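Long-range contacts in metalloprotease stcE (Escherichia coli, PDB 4DNY), which is a secreted mucinase that probably cleaves O-glycosylated proteins in adhesion and immune evasion, this fragment being a probable beta-sandwich accessory domain: residues N29-V34 against N61-R66; S47-N52 against E77-R82; I68-G73 against G115-S120. All blocks are in the same frame, centred on the assembly; numbering follows the deposited sequence.

Contact 1: residues N29-V34 against N61-R66; sequences NTVAEV and NGRWVR
The start of helix 31-35 faces the irregular loop 61-66, the backbones coming nearest at Val-31 and Arg-63, whose CA atoms lie 5.1 Å apart. Arg-63 carries most of the contact. Its CG, anti to the backbone N (chi1 -170°), lies against the carbonyl carbon of the N-cap residue Thr-30, and the bends at chi2 and chi3 carry CD and the guanidinium to the carbonyl of Asn-29. The O of Asn-29 sits 3.1 Å above the guanidinium plane of Arg-63 and over its centre. The approach from above gives Arg-63 NE and Asn-29 O, 3.2 Å apart, a poor angle for a hydrogen bond, so this is face packing of a dipole on a cation, and the polar end is instead held by NH2 bonding to the O of His-58. Val-34 crosses the arginine chain at about a right angle: CG2 rests 3.9 Å from CD of Arg-63, while CG1 touches the O of Arg-63 and the N of Trp-64. Beside it, CG2 of Val-31 touches the O of Gly-62 at 3.5 Å. Val-65 closes the other end, its CG1 3.7 Å from the helix carbonyl O of Val-34 and its CG2 loosely against CG1 of that valine. The contact lies at the surface, its centre about 13 Å from the centre of the chain. Val-34 also packs on Ile-28 of edge strand 25-28, and the loop, leading from strand 54-60 into strand 67-69, is tied by Trp-64 NE1 to the O of Ser-90, beside strand 91-95.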
loop_
_atom_site.group_PDB
_atom_site.type_symbol
_atom_site.label_atom_id
_atom_site.label_comp_id
_atom_site.label_asym_id
_atom_site.label_seq_id
_atom_site.Cartn_x
_atom_site.Cartn_y
_atom_site.Cartn_z
ATOM N N ASN A 29 -3.378 5.015 9.767
ATOM C CA ASN A 29 -4.427 6.044 9.692
ATOM C C ASN A 29 -4.163 7.224 10.597
ATOM O O ASN A 29 -5.115 7.913 10.991
ATOM C CB ASN A 29 -5.806 5.452 10.008
ATOM C CG ASN A 29 -5.938 4.995 11.457
ATOM O OD1 ASN A 29 -4.956 4.904 12.163
ATOM N ND2 ASN A 29 -7.164 4.672 11.894
ATOM N N THR A 30 -2.891 7.474 10.878
ATOM C CA THR A 30 -2.528 8.662 11.683
ATOM C C THR A 30 -1.496 9.461 10.927
ATOM O O THR A 30 -0.839 8.932 10.024
ATOM C CB THR A 30 -1.914 8.224 13.044
ATOM O OG1 THR A 30 -0.783 7.390 12.780
ATOM C CG2 THR A 30 -2.945 7.504 13.887
ATOM N N VAL A 31 -1.328 10.743 11.308
ATOM C CA VAL A 31 -0.432 11.654 10.570
ATOM C C VAL A 31 1.002 11.166 10.569
ATOM O O VAL A 31 1.640 11.096 9.514
ATOM C CB VAL A 31 -0.529 13.095 11.082
ATOM C CG1 VAL A 31 0.533 13.953 10.332
ATOM C CG2 VAL A 31 -1.937 13.632 10.867
ATOM N N ALA A 32 1.508 10.789 11.748
ATOM C CA ALA A 32 2.930 10.395 11.896
ATOM C C ALA A 32 3.215 9.181 11.020
ATOM O O ALA A 32 4.289 9.095 10.405
ATOM C CB ALA A 32 3.260 10.090 13.323
ATOM N N GLU A 33 2.287 8.234 10.947
ATOM C CA GLU A 33 2.533 7.011 10.134
ATOM C C GLU A 33 2.390 7.287 8.645
ATOM O O GLU A 33 3.162 6.751 7.833
ATOM C CB GLU A 33 1.631 5.850 10.580
ATOM C CG GLU A 33 2.061 5.293 11.977
ATOM C CD GLU A 33 1.688 3.807 12.201
ATOM O OE1 GLU A 33 0.572 3.370 11.812
ATOM O OE2 GLU A 33 2.534 3.065 12.779
ATOM N N VAL A 34 1.427 8.098 8.269
ATOM C CA VAL A 34 1.270 8.465 6.867
ATOM C C VAL A 34 2.501 9.214 6.357
ATOM O O VAL A 34 2.941 9.016 5.217
ATOM C CB VAL A 34 -0.052 9.206 6.608
ATOM C CG1 VAL A 34 -0.090 9.858 5.211
ATOM C CG2 VAL A 34 -1.208 8.219 6.771
ATOM N N ASN A 61 -8.019 14.185 4.535
ATOM C CA ASN A 61 -7.662 15.581 4.637
ATOM C C ASN A 61 -6.868 15.807 5.944
ATOM O O ASN A 61 -7.231 15.317 7.010
ATOM C CB ASN A 61 -8.902 16.437 4.575
ATOM C CG ASN A 61 -9.547 16.478 3.184
ATOM O OD1 ASN A 61 -8.835 16.275 2.177
ATOM N ND2 ASN A 61 -10.838 16.754 3.128
ATOM N N GLY A 62 -5.729 16.472 5.785
ATOM C CA GLY A 62 -4.829 16.707 6.901
ATOM C C GLY A 62 -3.913 15.535 7.208
ATOM O O GLY A 62 -3.174 15.590 8.210
ATOM N N ARG A 63 -4.003 14.486 6.415
ATOM C CA ARG A 63 -3.290 13.230 6.684
ATOM C C ARG A 63 -2.941 12.567 5.375
ATOM O O ARG A 63 -3.515 11.524 5.008
ATOM C CB ARG A 63 -4.190 12.335 7.526
ATOM C CG ARG A 63 -3.489 11.092 8.073
ATOM C CD ARG A 63 -4.434 9.891 8.104
ATOM N NE ARG A 63 -5.626 10.190 8.872
ATOM C CZ ARG A 63 -6.766 9.514 8.814
ATOM N NH1 ARG A 63 -7.777 9.871 9.586
ATOM N NH2 ARG A 63 -6.922 8.481 8.005
ATOM N N TRP A 64 -2.006 13.194 4.666
ATOM C CA TRP A 64 -1.724 12.919 3.248
ATOM C C TRP A 64 -0.274 13.110 2.922
ATOM O O TRP A 64 0.387 13.942 3.539
ATOM C CB TRP A 64 -2.580 13.858 2.378
ATOM C CG TRP A 64 -2.234 14.014 0.946
ATOM C CD1 TRP A 64 -2.722 13.260 -0.115
ATOM C CD2 TRP A 64 -1.306 14.962 0.375
ATOM N NE1 TRP A 64 -2.108 13.669 -1.285
ATOM C CE2 TRP A 64 -1.276 14.735 -1.023
ATOM C CE3 TRP A 64 -0.515 15.970 0.917
ATOM C CZ2 TRP A 64 -0.505 15.464 -1.861
ATOM C CZ3 TRP A 64 0.279 16.711 0.082
ATOM C CH2 TRP A 64 0.295 16.473 -1.302
ATOM N N VAL A 65 0.239 12.310 1.999
ATOM C CA VAL A 65 1.480 12.633 1.340
ATOM C C VAL A 65 1.328 12.420 -0.142
ATOM O O VAL A 65 0.468 11.630 -0.549
ATOM C CB VAL A 65 2.657 11.696 1.783
ATOM C CG1 VAL A 65 3.079 12.107 3.224
ATOM C CG2 VAL A 65 2.292 10.201 1.647
ATOM N N ARG A 66 2.144 13.105 -0.922
ATOM C CA ARG A 66 2.056 13.034 -2.385
ATOM C C ARG A 66 2.445 11.710 -2.983
ATOM O O ARG A 66 1.751 11.239 -3.846
ATOM C CB ARG A 66 2.903 14.140 -2.989
ATOM C CG ARG A 66 2.597 14.328 -4.441
ATOM C CD ARG A 66 3.509 15.352 -5.035
ATOM N NE ARG A 66 4.794 14.696 -5.308
ATOM C CZ ARG A 66 5.919 15.284 -5.693
ATOM N NH1 ARG A 66 5.973 16.607 -5.874
ATOM N NH2 ARG A 66 7.003 14.529 -5.898
#

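Contact 2: residues S47-N52 against E77-R82; sequences SHLTNN and EGKMVR
Leu-49, in the last part of helix 43-49, meets Lys-79 both through its side chain and through its carbonyl. Just before it, Ser-47 and His-48 hold the residues that follow: the O of Ser-47 takes both the N and the OG1 of Thr-50, the latter at 2.6 Å, and the O of His-48 receives ND2 of Asn-52 with an N-H...O angle of 164°, the oxygen lying in the plane of the Asn-52 amide. The isobutyl group of Leu-49 runs antiparallel to the lysine chain. Both of its methyls lie 4.0 Å from CB of Lys-79; beyond that, CD2 touches the O of Met-80 at 3.7 Å, and CD1 meets CG2 of Val-81, where the two side chains cross at about a right angle. Past Thr-50 and Asn-51 the chain curls so that the carbonyls of Leu-49 and Asn-52 converge on one ammonium group. Lys-79 is folded at chi2 (-63°), which turns its extended outer half along the backbone of 49-52. NZ donates to the O of Leu-49 at 2.9 Å, nearly in line with that C=O, and also to the O of Asn-52, coming from above the carbonyl plane. Two bonds thus grip the ammonium between these carbonyls, tying the backbone of 49-52 to the residue just before strand 80-86; a positive charge beside a carbonyl late in the helix is probably favourable. Helix 43-49 here lies against the sheet, Leu-49 and His-48 also packing on Val-55 of strand 54-60. Strand 80-86 is central in that sheet: Met-80 pairs by backbone with Ala-53 and Val-55 on one flank, and Val-81 with Phe-110 on the other.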
loop_
_atom_site.group_PDB
_atom_site.type_symbol
_atom_site.label_atom_id
_atom_site.label_comp_id
_atom_site.label_asym_id
_atom_site.label_seq_id
_atom_site.Cartn_x
_atom_site.Cartn_y
_atom_site.Cartn_z
ATOM N N SER A 47 8.245 -2.981 7.151
ATOM C CA SER A 47 8.354 -3.358 8.590
ATOM C C SER A 47 7.000 -3.901 9.107
ATOM O O SER A 47 6.948 -4.904 9.775
ATOM C CB SER A 47 8.840 -2.174 9.454
ATOM O OG SER A 47 7.894 -1.125 9.351
ATOM N N HIS A 48 5.917 -3.218 8.758
ATOM C CA HIS A 48 4.583 -3.670 9.182
ATOM C C HIS A 48 4.130 -4.973 8.567
ATOM O O HIS A 48 3.449 -5.784 9.215
ATOM C CB HIS A 48 3.544 -2.532 8.958
ATOM C CG HIS A 48 3.714 -1.404 9.920
ATOM N ND1 HIS A 48 3.766 -1.597 11.291
ATOM C CD2 HIS A 48 3.857 -0.082 9.706
ATOM C CE1 HIS A 48 3.946 -0.425 11.876
ATOM N NE2 HIS A 48 3.984 0.508 10.937
ATOM N N LEU A 49 4.640 -5.283 7.371
ATOM C CA LEU A 49 4.328 -6.537 6.724
ATOM C C LEU A 49 5.091 -7.742 7.255
ATOM O O LEU A 49 4.756 -8.878 6.964
ATOM C CB LEU A 49 4.508 -6.415 5.196
ATOM C CG LEU A 49 3.452 -5.578 4.434
ATOM C CD1 LEU A 49 3.803 -5.423 2.969
ATOM C CD2 LEU A 49 2.049 -6.244 4.614
ATOM N N THR A 50 6.110 -7.485 8.071
ATOM C CA THR A 50 6.829 -8.613 8.670
ATOM C C THR A 50 5.935 -9.375 9.650
ATOM O O THR A 50 6.110 -10.589 9.828
ATOM C CB THR A 50 8.186 -8.165 9.303
ATOM O OG1 THR A 50 7.941 -7.232 10.323
ATOM C CG2 THR A 50 9.080 -7.543 8.262
ATOM N N ASN A 51 5.025 -8.671 10.312
ATOM C CA ASN A 51 4.099 -9.307 11.287
ATOM C C ASN A 51 2.615 -9.274 10.915
ATOM O O ASN A 51 1.754 -9.675 11.722
ATOM C CB ASN A 51 4.305 -8.700 12.677
ATOM C CG ASN A 51 5.693 -8.985 13.222
ATOM O OD1 ASN A 51 6.420 -8.045 13.522
ATOM N ND2 ASN A 51 6.079 -10.274 13.304
ATOM N N ASN A 52 2.313 -8.793 9.700
ATOM C CA ASN A 52 0.950 -8.704 9.194
ATOM C C ASN A 52 0.830 -9.187 7.774
ATOM O O ASN A 52 1.720 -8.922 6.965
ATOM C CB ASN A 52 0.470 -7.245 9.240
ATOM C CG ASN A 52 0.329 -6.736 10.676
ATOM O OD1 ASN A 52 -0.685 -6.986 11.308
ATOM N ND2 ASN A 52 1.337 -6.032 11.187
ATOM N N GLU A 77 6.495 -11.880 -0.047
ATOM C CA GLU A 77 5.759 -12.886 -0.769
ATOM C C GLU A 77 4.362 -13.121 -0.189
ATOM O O GLU A 77 4.207 -13.447 0.994
ATOM C CB GLU A 77 6.553 -14.174 -0.781
ATOM C CG GLU A 77 6.212 -15.116 -1.800
ATOM C CD GLU A 77 6.267 -14.586 -3.236
ATOM O OE1 GLU A 77 7.086 -13.657 -3.589
ATOM O OE2 GLU A 77 5.403 -15.073 -3.908
ATOM N N GLY A 78 3.359 -12.950 -1.043
ATOM C CA GLY A 78 1.953 -13.126 -0.692
ATOM C C GLY A 78 1.331 -12.013 0.137
ATOM O O GLY A 78 0.124 -12.084 0.476
ATOM N N LYS A 79 2.115 -11.020 0.484
ATOM C CA LYS A 79 1.628 -9.904 1.281
ATOM C C LYS A 79 0.750 -8.984 0.440
ATOM O O LYS A 79 0.888 -8.876 -0.764
ATOM C CB LYS A 79 2.800 -9.103 1.871
ATOM C CG LYS A 79 3.664 -9.894 2.806
ATOM C CD LYS A 79 2.923 -10.374 4.029
ATOM C CE LYS A 79 3.828 -11.135 5.023
ATOM N NZ LYS A 79 3.282 -11.280 6.353
ATOM N N MET A 80 -0.106 -8.204 1.144
ATOM C CA MET A 80 -1.073 -7.310 0.488
ATOM C C MET A 80 -1.052 -5.914 1.083
ATOM O O MET A 80 -0.776 -5.738 2.265
ATOM C CB MET A 80 -2.481 -7.915 0.516
ATOM C CG MET A 80 -2.572 -9.152 -0.299
ATOM S SD MET A 80 -4.191 -9.947 -0.156
ATOM C CE MET A 80 -5.369 -8.704 -0.808
ATOM N N VAL A 81 -1.390 -4.943 0.249
ATOM C CA VAL A 81 -1.537 -3.546 0.683
ATOM C C VAL A 81 -2.820 -2.988 0.097
ATOM O O VAL A 81 -3.040 -3.084 -1.119
ATOM C CB VAL A 81 -0.330 -2.637 0.265
ATOM C CG1 VAL A 81 -0.538 -1.210 0.789
ATOM C CG2 VAL A 81 0.957 -3.244 0.853
ATOM N N ARG A 82 -3.653 -2.416 0.943
ATOM C CA ARG A 82 -4.880 -1.740 0.525
ATOM C C ARG A 82 -4.757 -0.261 0.806
ATOM O O ARG A 82 -4.196 0.139 1.835
ATOM C CB ARG A 82 -6.105 -2.315 1.283
ATOM C CG ARG A 82 -7.409 -1.692 0.800
ATOM C CD ARG A 82 -8.597 -2.279 1.483
ATOM N NE ARG A 82 -8.793 -3.705 1.129
ATOM C CZ ARG A 82 -8.821 -4.709 1.985
ATOM N NH1 ARG A 82 -8.628 -4.468 3.305
ATOM N NH2 ARG A 82 -9.058 -5.972 1.603
#

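Contact 3: residues I68-G73 against G115-S120; sequences IYLPQG and GQWFRS
Leu-70 packs over the indole of Trp-117 in a CH-pi contact: its CD1 stands 3.8 Å from the centroid of the five-membered ring and only 14° off the normal. CB lies over the same face, 3.6 Å from Trp-117 NE1; the two side chains cross obliquely. A looser apolar touch brings CD of Pro-71 to CZ2 of Trp-117, 4.3 Å away.

Hydrogen bonding uses the edge of the ring. Trp-117 NE1 donates to the O of Pro-71 over 2.7 Å with an N-H...O angle of 165°; the oxygen is close to the ring plane, which satisfies the buried indole N-H and fixes the rotation of the ring. The second polar link is bridged: one water accepts from NE2 of Gln-72 at 2.9 Å and from the backbone N of Trp-117. A bend at chi2 brings the Gln-72 amide back to the CD1 edge of the indole, its plane turned 89° from the ring. Its OE1 is held by the OH of Tyr-112.

Trp-117, edge-to-face with Tyr-112 and packed on Phe-110 and Val-81, projects from edge strand 116-119 of the five-stranded sheet. Leu-70, bonded by its backbone to Phe-94 of the three-stranded sheet, touches Val-93 and Phe-83. A leucine from one sheet packed on a tryptophan from the other fits the interior of the beta-sandwich domain assigned to this protein.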
loop_
_atom_site.group_PDB
_atom_site.type_symbol
_atom_site.label_atom_id
_atom_site.label_comp_id
_atom_site.label_asym_id
_atom_site.label_seq_id
_atom_site.Cartn_x
_atom_site.Cartn_y
_atom_site.Cartn_z
ATOM N N ILE A 68 3.783 7.714 -2.552
ATOM C CA ILE A 68 3.847 6.553 -1.710
ATOM C C ILE A 68 4.493 5.401 -2.462
ATOM O O ILE A 68 4.040 5.004 -3.527
ATOM C CB ILE A 68 2.429 6.105 -1.319
ATOM C CG1 ILE A 68 1.741 7.295 -0.556
ATOM C CG2 ILE A 68 2.472 4.817 -0.471
ATOM C CD1 ILE A 68 0.238 7.169 -0.450
ATOM N N TYR A 69 5.506 4.789 -1.835
ATOM C CA TYR A 69 6.274 3.747 -2.497
ATOM C C TYR A 69 6.032 2.381 -1.872
ATOM O O TYR A 69 6.222 2.207 -0.659
ATOM C CB TYR A 69 7.768 4.063 -2.413
ATOM C CG TYR A 69 8.148 5.315 -3.194
ATOM C CD1 TYR A 69 8.540 5.247 -4.505
ATOM C CD2 TYR A 69 8.071 6.576 -2.580
ATOM C CE1 TYR A 69 8.918 6.395 -5.195
ATOM C CE2 TYR A 69 8.432 7.728 -3.273
ATOM C CZ TYR A 69 8.825 7.606 -4.599
ATOM O OH TYR A 69 9.185 8.755 -5.313
ATOM N N LEU A 70 5.655 1.387 -2.685
ATOM C CA LEU A 70 5.576 0.044 -2.146
ATOM C C LEU A 70 6.993 -0.583 -2.088
ATOM O O LEU A 70 7.784 -0.374 -2.978
ATOM C CB LEU A 70 4.612 -0.788 -2.998
ATOM C CG LEU A 70 3.164 -0.345 -3.068
ATOM C CD1 LEU A 70 2.312 -1.514 -3.624
ATOM C CD2 LEU A 70 2.593 0.010 -1.682
ATOM N N PRO A 71 7.299 -1.292 -1.001
ATOM C CA PRO A 71 8.633 -1.902 -0.866
ATOM C C PRO A 71 8.859 -3.089 -1.799
ATOM O O PRO A 71 7.892 -3.683 -2.316
ATOM C CB PRO A 71 8.642 -2.317 0.582
ATOM C CG PRO A 71 7.165 -2.652 0.913
ATOM C CD PRO A 71 6.415 -1.629 0.135
ATOM N N GLN A 72 10.132 -3.490 -1.970
ATOM C CA GLN A 72 10.479 -4.695 -2.668
ATOM C C GLN A 72 11.293 -5.573 -1.731
ATOM O O GLN A 72 12.000 -5.071 -0.875
ATOM C CB GLN A 72 11.318 -4.389 -3.907
ATOM C CG GLN A 72 10.611 -3.608 -4.986
ATOM C CD GLN A 72 9.593 -4.444 -5.764
ATOM O OE1 GLN A 72 9.839 -5.614 -6.052
ATOM N NE2 GLN A 72 8.522 -3.811 -6.188
ATOM N N GLY A 73 11.201 -6.888 -1.921
ATOM C CA GLY A 73 12.037 -7.823 -1.177
ATOM C C GLY A 73 11.393 -9.159 -1.034
ATOM O O GLY A 73 10.162 -9.310 -1.117
ATOM N N GLY A 115 7.899 -11.941 -6.385
ATOM C CA GLY A 115 8.821 -10.815 -6.558
ATOM C C GLY A 115 8.254 -9.590 -7.251
ATOM O O GLY A 115 8.986 -8.651 -7.584
ATOM N N GLN A 116 6.939 -9.553 -7.500
ATOM C CA GLN A 116 6.304 -8.433 -8.193
ATOM C C GLN A 116 4.943 -8.083 -7.547
ATOM O O GLN A 116 4.148 -8.952 -7.268
ATOM C CB GLN A 116 6.093 -8.779 -9.659
ATOM C CG GLN A 116 5.585 -7.622 -10.544
ATOM C CD GLN A 116 5.431 -8.024 -11.986
ATOM O OE1 GLN A 116 6.396 -8.284 -12.689
ATOM N NE2 GLN A 116 4.172 -8.134 -12.424
ATOM N N TRP A 117 4.658 -6.774 -7.428
ATOM C CA TRP A 117 3.364 -6.321 -7.023
ATOM C C TRP A 117 2.362 -6.412 -8.174
ATOM O O TRP A 117 2.677 -6.009 -9.327
ATOM C CB TRP A 117 3.390 -4.847 -6.563
ATOM C CG TRP A 117 4.047 -4.647 -5.236
ATOM C CD1 TRP A 117 5.279 -4.156 -5.025
ATOM C CD2 TRP A 117 3.517 -5.024 -3.961
ATOM N NE1 TRP A 117 5.559 -4.158 -3.669
ATOM C CE2 TRP A 117 4.470 -4.672 -2.994
ATOM C CE3 TRP A 117 2.286 -5.614 -3.523
ATOM C CZ2 TRP A 117 4.274 -4.933 -1.634
ATOM C CZ3 TRP A 117 2.078 -5.849 -2.197
ATOM C CH2 TRP A 117 3.080 -5.485 -1.247
ATOM N N PHE A 118 1.171 -6.939 -7.896
ATOM C CA PHE A 118 0.044 -6.950 -8.796
ATOM C C PHE A 118 -1.053 -6.058 -8.213
ATOM O O PHE A 118 -1.407 -6.210 -7.063
ATOM C CB PHE A 118 -0.482 -8.367 -8.985
ATOM C CG PHE A 118 0.463 -9.233 -9.733
ATOM C CD1 PHE A 118 0.331 -9.395 -11.095
ATOM C CD2 PHE A 118 1.498 -9.864 -9.083
ATOM C CE1 PHE A 118 1.249 -10.173 -11.797
ATOM C CE2 PHE A 118 2.435 -10.618 -9.812
ATOM C CZ PHE A 118 2.275 -10.769 -11.144
ATOM N N ARG A 119 -1.590 -5.161 -9.017
ATOM C CA ARG A 119 -2.704 -4.318 -8.644
ATOM C C ARG A 119 -4.017 -4.925 -9.126
ATOM O O ARG A 119 -4.186 -5.265 -10.287
ATOM C CB ARG A 119 -2.513 -2.895 -9.210
ATOM C CG ARG A 119 -3.541 -1.916 -8.675
ATOM C CD ARG A 119 -3.289 -0.490 -9.195
ATOM N NE ARG A 119 -3.593 -0.312 -10.586
ATOM C CZ ARG A 119 -4.858 -0.194 -11.022
ATOM N NH1 ARG A 119 -5.882 -0.238 -10.148
ATOM N NH2 ARG A 119 -5.109 -0.020 -12.293
ATOM N N SER A 120 -4.962 -5.055 -8.212
ATOM C CA SER A 120 -6.306 -5.534 -8.531
ATOM C C SER A 120 -6.956 -4.647 -9.555
ATOM O O SER A 120 -7.041 -3.448 -9.387
ATOM C CB SER A 120 -7.131 -5.589 -7.265
ATOM O OG SER A 120 -8.436 -6.082 -7.551
HETATM O O HOH W 1 6.845 -4.834 -8.270
#

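Contacts 2 and 3 are buried and lie close together, their centres about 10 Å apart, whereas contact 1 is a surface contact about 20 Å from contact 3 between centres, across the chain's centre. Contacts 2 and 3 share the sandwich interior: Val-81 CG2 reaches Trp-117 CH2 at 3.7 Å. Contacts 1 and 2 each set a short helix against another part of the fold, the two helices being consecutive. Each helix contact involves a long cationic side chain, with a carbonyl O over its face in contact 1 but bonded to two carbonyls in contact 2; contact 3 combines CH-pi packing on an indole with an N-H bond to a carbonyl and one bridging water.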